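Local coordinates for DNA replication protein DnaC (Aquifex aeolicus, PDB 3ECC), which probably acts as an ATP-binding helicase loader in bacterial replication initiation, and here holds ADP, beryllium trifluoride and magnesium, at residues 127-138 and 168-176. Sequence-based numbering, arbitrary orientation.
Sequences TYRYNNLKSTII and SKIYEMNEL
Y130 lies across the side chain of K169, which illustrates how the aliphatic part of a lysine can pave an aromatic ring. The two cross at about a right angle, and CG of K169 stands 3.8 Å from the centroid of the Y130 ring, 5° off its normal, a CH-pi contact over one face. K169 is extended through CE, which lays CB, CG, CD and CE along the ring; the bend at chi4 turns only NZ. M173 meets the same ring obliquely, its CG 3.5 Å from CD1 of Y130, and its bent chain carries SD on toward CD2 of L133. Deeper in, CD1 of I138 abuts both CG1 and CG2 of I170. Were Y130 an alanine, the K169 methylenes and the M173 CG would probably lose their shared apolar surface and a gap would be likely to open between the helices.

Outward along the ring, CG of E172 sits at its edge, near its plane, and OE1 of E172 comes within 3.0 Å of the Y130 OH. On the strand side, ND2 of N174 donates to the T136 backbone O at 2.8 Å, entering 16° from the carbonyl plane, while a water bridges OD1 of N174 and N of T136. Since ND2 also bonds T42 OG1, the amide of N174 links its own strand 174-178 to strands 40-45 and 136-141.

Helices 116-131 and 164-173 thus pack with their short segments at 35°; 164-173 runs straight into strand 174-178, while 116-131 reaches strand 136-141 through the turn 132-135. Strand 40-45 lies between 136-141 and 174-178, pairing with I138 through L41 and F43 and with E175 through G40, so N174 reaches past it at the start of the edge strand in this P-loop NTPase sheet.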
ATOM      1  N   THR A 127     -11.435   5.063  -3.570  1.00 41.21           N
ATOM      2  CA  THR A 127     -12.104   6.081  -4.382  1.00 41.46           C
ATOM      3  C   THR A 127     -11.989   7.472  -3.727  1.00 41.27           C
ATOM      4  O   THR A 127     -11.764   8.479  -4.401  1.00 41.04           O
ATOM      5  CB  THR A 127     -13.578   5.698  -4.638  1.00 41.18           C
ATOM      6  OG1 THR A 127     -13.618   4.427  -5.290  1.00 41.39           O
ATOM      7  CG2 THR A 127     -14.260   6.712  -5.504  1.00 41.59           C
ATOM      8  N   TYR A 128     -12.123   7.510  -2.407  1.00 41.35           N
ATOM      9  CA  TYR A 128     -11.970   8.747  -1.660  1.00 41.52           C
ATOM     10  C   TYR A 128     -10.563   9.320  -1.824  1.00 41.53           C
ATOM     11  O   TYR A 128     -10.398  10.506  -2.129  1.00 41.77           O
ATOM     12  CB  TYR A 128     -12.265   8.502  -0.187  1.00 41.54           C
ATOM     13  CG  TYR A 128     -12.326   9.749   0.642  1.00 42.72           C
ATOM     14  CD1 TYR A 128     -13.526  10.453   0.797  1.00 43.66           C
ATOM     15  CD2 TYR A 128     -11.190  10.231   1.282  1.00 43.95           C
ATOM     16  CE1 TYR A 128     -13.585  11.610   1.566  1.00 44.27           C
ATOM     17  CE2 TYR A 128     -11.236  11.385   2.054  1.00 44.60           C
ATOM     18  CZ  TYR A 128     -12.432  12.073   2.195  1.00 44.07           C
ATOM     19  OH  TYR A 128     -12.471  13.214   2.961  1.00 43.59           O
ATOM     20  N   ARG A 129      -9.559   8.464  -1.655  1.00 41.17           N
ATOM     21  CA  ARG A 129      -8.161   8.877  -1.737  1.00 41.06           C
ATOM     22  C   ARG A 129      -7.729   9.135  -3.171  1.00 41.24           C
ATOM     23  O   ARG A 129      -6.791   9.888  -3.406  1.00 41.54           O
ATOM     24  CB  ARG A 129      -7.255   7.840  -1.069  1.00 40.81           C
ATOM     25  CG  ARG A 129      -7.482   7.738   0.439  1.00 39.98           C
ATOM     26  CD  ARG A 129      -6.566   6.730   1.110  1.00 39.33           C
ATOM     27  NE  ARG A 129      -5.192   7.225   1.227  1.00 38.68           N
ATOM     28  CZ  ARG A 129      -4.808   8.174   2.076  1.00 37.78           C
ATOM     29  NH1 ARG A 129      -5.694   8.738   2.888  1.00 35.96           N
ATOM     30  NH2 ARG A 129      -3.540   8.576   2.100  1.00 37.11           N
ATOM     31  N   TYR A 130      -8.424   8.516  -4.123  1.00 41.44           N
ATOM     32  CA  TYR A 130      -8.290   8.846  -5.554  1.00 41.85           C
ATOM     33  C   TYR A 130      -8.870  10.232  -5.872  1.00 42.27           C
ATOM     34  O   TYR A 130      -8.237  11.035  -6.555  1.00 42.59           O
ATOM     35  CB  TYR A 130      -8.979   7.783  -6.419  1.00 41.68           C
ATOM     36  CG  TYR A 130      -8.961   8.056  -7.911  1.00 42.04           C
ATOM     37  CD1 TYR A 130      -7.816   7.827  -8.664  1.00 42.96           C
ATOM     38  CD2 TYR A 130     -10.097   8.520  -8.573  1.00 41.80           C
ATOM     39  CE1 TYR A 130      -7.793   8.068 -10.034  1.00 42.43           C
ATOM     40  CE2 TYR A 130     -10.081   8.765  -9.942  1.00 41.14           C
ATOM     41  CZ  TYR A 130      -8.929   8.536 -10.664  1.00 41.94           C
ATOM     42  OH  TYR A 130      -8.899   8.777 -12.017  1.00 41.97           O
ATOM     43  N   ASN A 131     -10.073  10.508  -5.381  1.00 42.56           N
ATOM     44  CA  ASN A 131     -10.737  11.782  -5.676  1.00 43.14           C
ATOM     45  C   ASN A 131     -10.100  12.983  -4.980  1.00 43.49           C
ATOM     46  O   ASN A 131     -10.078  14.091  -5.528  1.00 43.54           O
ATOM     47  CB  ASN A 131     -12.226  11.712  -5.332  1.00 42.95           C
ATOM     48  CG  ASN A 131     -12.968  10.689  -6.162  1.00 42.45           C
ATOM     49  OD1 ASN A 131     -12.611  10.424  -7.313  1.00 41.55           O
ATOM     50  ND2 ASN A 131     -14.000  10.096  -5.578  1.00 41.92           N
ATOM     51  N   ASN A 132      -9.592  12.758  -3.770  1.00 43.90           N
ATOM     52  CA  ASN A 132      -9.057  13.843  -2.948  1.00 44.35           C
ATOM     53  C   ASN A 132      -7.535  13.845  -2.893  1.00 44.28           C
ATOM     54  O   ASN A 132      -6.946  14.407  -1.979  1.00 44.49           O
ATOM     55  CB  ASN A 132      -9.647  13.792  -1.533  1.00 44.57           C
ATOM     56  CG  ASN A 132     -11.175  13.685  -1.535  1.00 45.92           C
ATOM     57  OD1 ASN A 132     -11.814  13.740  -2.580  1.00 47.39           O
ATOM     58  ND2 ASN A 132     -11.757  13.535  -0.359  1.00 47.34           N
ATOM     59  N   LEU A 133      -6.913  13.216  -3.888  1.00 44.36           N
ATOM     60  CA  LEU A 133      -5.458  13.226  -4.060  1.00 44.18           C
ATOM     61  C   LEU A 133      -4.722  12.915  -2.770  1.00 44.55           C
ATOM     62  O   LEU A 133      -3.822  13.638  -2.351  1.00 44.71           O
ATOM     63  CB  LEU A 133      -4.977  14.557  -4.662  1.00 43.93           C
ATOM     64  CG  LEU A 133      -5.599  14.994  -5.993  1.00 43.11           C
ATOM     65  CD1 LEU A 133      -5.192  16.407  -6.336  1.00 42.23           C
ATOM     66  CD2 LEU A 133      -5.248  14.045  -7.123  1.00 41.62           C
ATOM     67  N   LYS A 134      -5.100  11.819  -2.144  1.00 45.06           N
ATOM     68  CA  LYS A 134      -4.474  11.416  -0.908  1.00 45.46           C
ATOM     69  C   LYS A 134      -3.519  10.262  -1.199  1.00 45.97           C
ATOM     70  O   LYS A 134      -3.945   9.177  -1.569  1.00 46.07           O
ATOM     71  CB  LYS A 134      -5.545  11.015   0.100  1.00 45.37           C
ATOM     72  CG  LYS A 134      -6.429  12.172   0.565  1.00 45.36           C
ATOM     73  CD  LYS A 134      -5.837  12.880   1.765  1.00 45.62           C
ATOM     74  CE  LYS A 134      -6.472  14.232   1.984  1.00 45.42           C
ATOM     75  NZ  LYS A 134      -5.573  15.067   2.826  1.00 47.12           N
ATOM     76  N   SER A 135      -2.222  10.519  -1.064  1.00 46.72           N
ATOM     77  CA  SER A 135      -1.193   9.544  -1.437  1.00 47.40           C
ATOM     78  C   SER A 135      -1.273   8.296  -0.586  1.00 47.54           C
ATOM     79  O   SER A 135      -1.387   8.367   0.637  1.00 47.31           O
ATOM     80  CB  SER A 135       0.203  10.153  -1.343  1.00 47.60           C
ATOM     81  OG  SER A 135       0.278  11.067  -0.258  1.00 48.93           O
ATOM     82  N   THR A 136      -1.218   7.148  -1.249  1.00 47.78           N
ATOM     83  CA  THR A 136      -1.438   5.877  -0.588  1.00 47.83           C
ATOM     84  C   THR A 136      -0.530   4.790  -1.150  1.00 47.86           C
ATOM     85  O   THR A 136      -0.434   4.604  -2.366  1.00 47.91           O
ATOM     86  CB  THR A 136      -2.933   5.444  -0.651  1.00 47.92           C
ATOM     87  OG1 THR A 136      -3.027   4.019  -0.551  1.00 48.48           O
ATOM     88  CG2 THR A 136      -3.574   5.883  -1.951  1.00 48.06           C
ATOM     89  N   ILE A 137       0.144   4.083  -0.250  1.00 47.93           N
ATOM     90  CA  ILE A 137       1.059   3.021  -0.638  1.00 47.89           C
ATOM     91  C   ILE A 137       0.434   1.655  -0.393  1.00 47.98           C
ATOM     92  O   ILE A 137      -0.217   1.430   0.622  1.00 47.76           O
ATOM     93  CB  ILE A 137       2.402   3.140   0.107  1.00 47.93           C
ATOM     94  CG1 ILE A 137       3.033   4.511  -0.167  1.00 47.80           C
ATOM     95  CG2 ILE A 137       3.343   2.004  -0.301  1.00 47.90           C
ATOM     96  CD1 ILE A 137       4.187   4.872   0.760  1.00 48.08           C
ATOM     97  N   ILE A 138       0.630   0.748  -1.338  1.00 48.52           N
ATOM     98  CA  ILE A 138      -0.012  -0.557  -1.289  1.00 49.24           C
ATOM     99  C   ILE A 138       1.029  -1.647  -1.483  1.00 50.15           C
ATOM    100  O   ILE A 138       1.943  -1.500  -2.284  1.00 50.23           O
ATOM    101  CB  ILE A 138      -1.090  -0.686  -2.400  1.00 48.92           C
ATOM    102  CG1 ILE A 138      -2.264   0.259  -2.138  1.00 47.40           C
ATOM    103  CG2 ILE A 138      -1.566  -2.134  -2.540  1.00 49.36           C
ATOM    104  CD1 ILE A 138      -3.079   0.562  -3.366  1.00 44.16           C
ATOM    105  N   SER A 168      -8.091   0.035 -11.487  1.00 47.98           N
ATOM    106  CA  SER A 168      -7.914   1.076 -12.476  1.00 47.54           C
ATOM    107  C   SER A 168      -7.465   2.371 -11.814  1.00 47.53           C
ATOM    108  O   SER A 168      -6.596   3.072 -12.331  1.00 47.36           O
ATOM    109  CB  SER A 168      -9.235   1.285 -13.221  1.00 47.76           C
ATOM    110  OG  SER A 168      -9.206   2.419 -14.061  1.00 47.23           O
ATOM    111  N   LYS A 169      -8.084   2.697 -10.685  1.00 47.70           N
ATOM    112  CA  LYS A 169      -7.737   3.906  -9.939  1.00 47.99           C
ATOM    113  C   LYS A 169      -6.389   3.761  -9.230  1.00 48.34           C
ATOM    114  O   LYS A 169      -5.627   4.718  -9.145  1.00 48.63           O
ATOM    115  CB  LYS A 169      -8.844   4.263  -8.938  1.00 47.77           C
ATOM    116  CG  LYS A 169     -10.144   4.672  -9.601  1.00 47.24           C
ATOM    117  CD  LYS A 169     -11.170   5.130  -8.590  1.00 46.35           C
ATOM    118  CE  LYS A 169     -12.415   5.672  -9.276  1.00 45.44           C
ATOM    119  NZ  LYS A 169     -13.182   4.585  -9.950  1.00 45.87           N
ATOM    120  N   ILE A 170      -6.099   2.555  -8.751  1.00 48.84           N
ATOM    121  CA  ILE A 170      -4.800   2.242  -8.157  1.00 49.36           C
ATOM    122  C   ILE A 170      -3.667   2.444  -9.168  1.00 50.15           C
ATOM    123  O   ILE A 170      -2.569   2.890  -8.818  1.00 49.92           O
ATOM    124  CB  ILE A 170      -4.765   0.795  -7.619  1.00 49.26           C
ATOM    125  CG1 ILE A 170      -5.657   0.661  -6.383  1.00 48.86           C
ATOM    126  CG2 ILE A 170      -3.323   0.353  -7.324  1.00 48.91           C
ATOM    127  CD1 ILE A 170      -5.867  -0.776  -5.942  1.00 49.22           C
ATOM    128  N   TYR A 171      -3.950   2.130 -10.428  1.00 51.24           N
ATOM    129  CA  TYR A 171      -2.971   2.258 -11.488  1.00 52.67           C
ATOM    130  C   TYR A 171      -2.728   3.711 -11.915  1.00 53.08           C
ATOM    131  O   TYR A 171      -1.624   4.058 -12.317  1.00 53.30           O
ATOM    132  CB  TYR A 171      -3.367   1.391 -12.688  1.00 53.10           C
ATOM    133  CG  TYR A 171      -2.313   1.317 -13.769  1.00 56.15           C
ATOM    134  CD1 TYR A 171      -1.017   0.882 -13.480  1.00 59.34           C
ATOM    135  CD2 TYR A 171      -2.610   1.661 -15.086  1.00 58.39           C
ATOM    136  CE1 TYR A 171      -0.045   0.806 -14.474  1.00 60.64           C
ATOM    137  CE2 TYR A 171      -1.647   1.591 -16.081  1.00 59.53           C
ATOM    138  CZ  TYR A 171      -0.367   1.162 -15.771  1.00 60.83           C
ATOM    139  OH  TYR A 171       0.602   1.092 -16.758  1.00 62.59           O
ATOM    140  N   GLU A 172      -3.743   4.567 -11.807  1.00 53.76           N
ATOM    141  CA  GLU A 172      -3.547   5.981 -12.117  1.00 54.27           C
ATOM    142  C   GLU A 172      -2.722   6.686 -11.047  1.00 54.38           C
ATOM    143  O   GLU A 172      -1.795   7.421 -11.375  1.00 54.70           O
ATOM    144  CB  GLU A 172      -4.875   6.718 -12.377  1.00 54.46           C
ATOM    145  CG  GLU A 172      -4.775   8.261 -12.265  1.00 55.96           C
ATOM    146  CD  GLU A 172      -5.658   9.020 -13.258  1.00 57.79           C
ATOM    147  OE1 GLU A 172      -6.269  10.039 -12.864  1.00 58.13           O
ATOM    148  OE2 GLU A 172      -5.723   8.614 -14.436  1.00 58.82           O
ATOM    149  N   MET A 173      -3.055   6.469  -9.776  1.00 54.52           N
ATOM    150  CA  MET A 173      -2.421   7.217  -8.687  1.00 54.86           C
ATOM    151  C   MET A 173      -1.024   6.720  -8.294  1.00 54.21           C
ATOM    152  O   MET A 173      -0.184   7.502  -7.845  1.00 54.24           O
ATOM    153  CB  MET A 173      -3.338   7.270  -7.456  1.00 55.29           C
ATOM    154  CG  MET A 173      -4.485   8.299  -7.578  1.00 57.72           C
ATOM    155  SD  MET A 173      -4.139  10.014  -6.998  1.00 61.55           S
ATOM    156  CE  MET A 173      -4.698   9.948  -5.291  1.00 58.03           C
ATOM    157  N   ASN A 174      -0.774   5.431  -8.478  1.00 53.65           N
ATOM    158  CA  ASN A 174       0.473   4.838  -8.015  1.00 53.05           C
ATOM    159  C   ASN A 174       1.415   4.412  -9.131  1.00 52.86           C
ATOM    160  O   ASN A 174       0.989   4.139 -10.251  1.00 52.85           O
ATOM    161  CB  ASN A 174       0.188   3.663  -7.072  1.00 52.78           C
ATOM    162  CG  ASN A 174      -0.251   4.119  -5.704  1.00 51.76           C
ATOM    163  OD1 ASN A 174      -0.498   5.303  -5.482  1.00 50.98           O
ATOM    164  ND2 ASN A 174      -0.344   3.182  -4.772  1.00 51.65           N
ATOM    165  N   GLU A 175       2.705   4.371  -8.816  1.00 52.61           N
ATOM    166  CA  GLU A 175       3.676   3.754  -9.699  1.00 52.52           C
ATOM    167  C   GLU A 175       3.896   2.300  -9.283  1.00 52.20           C
ATOM    168  O   GLU A 175       4.027   2.000  -8.097  1.00 51.99           O
ATOM    169  CB  GLU A 175       4.993   4.525  -9.662  1.00 52.62           C
ATOM    170  CG  GLU A 175       5.674   4.616 -11.017  1.00 53.67           C
ATOM    171  CD  GLU A 175       7.178   4.740 -10.899  1.00 55.03           C
ATOM    172  OE1 GLU A 175       7.642   5.675 -10.202  1.00 56.66           O
ATOM    173  OE2 GLU A 175       7.893   3.903 -11.497  1.00 53.96           O
ATOM    174  N   LEU A 176       3.929   1.400 -10.260  1.00 52.08           N
ATOM    175  CA  LEU A 176       4.064  -0.024  -9.972  1.00 52.16           C
ATOM    176  C   LEU A 176       5.528  -0.442  -9.859  1.00 52.04           C
ATOM    177  O   LEU A 176       6.336  -0.144 -10.736  1.00 52.10           O
ATOM    178  CB  LEU A 176       3.353  -0.864 -11.037  1.00 52.05           C
ATOM    179  CG  LEU A 176       3.091  -2.339 -10.698  1.00 53.02           C
ATOM    180  CD1 LEU A 176       1.758  -2.506  -9.955  1.00 53.79           C
ATOM    181  CD2 LEU A 176       3.127  -3.208 -11.959  1.00 52.86           C
TER
HETATM  182  O   HOH W   1      -1.616   7.601  -3.741  1.00 64.00           O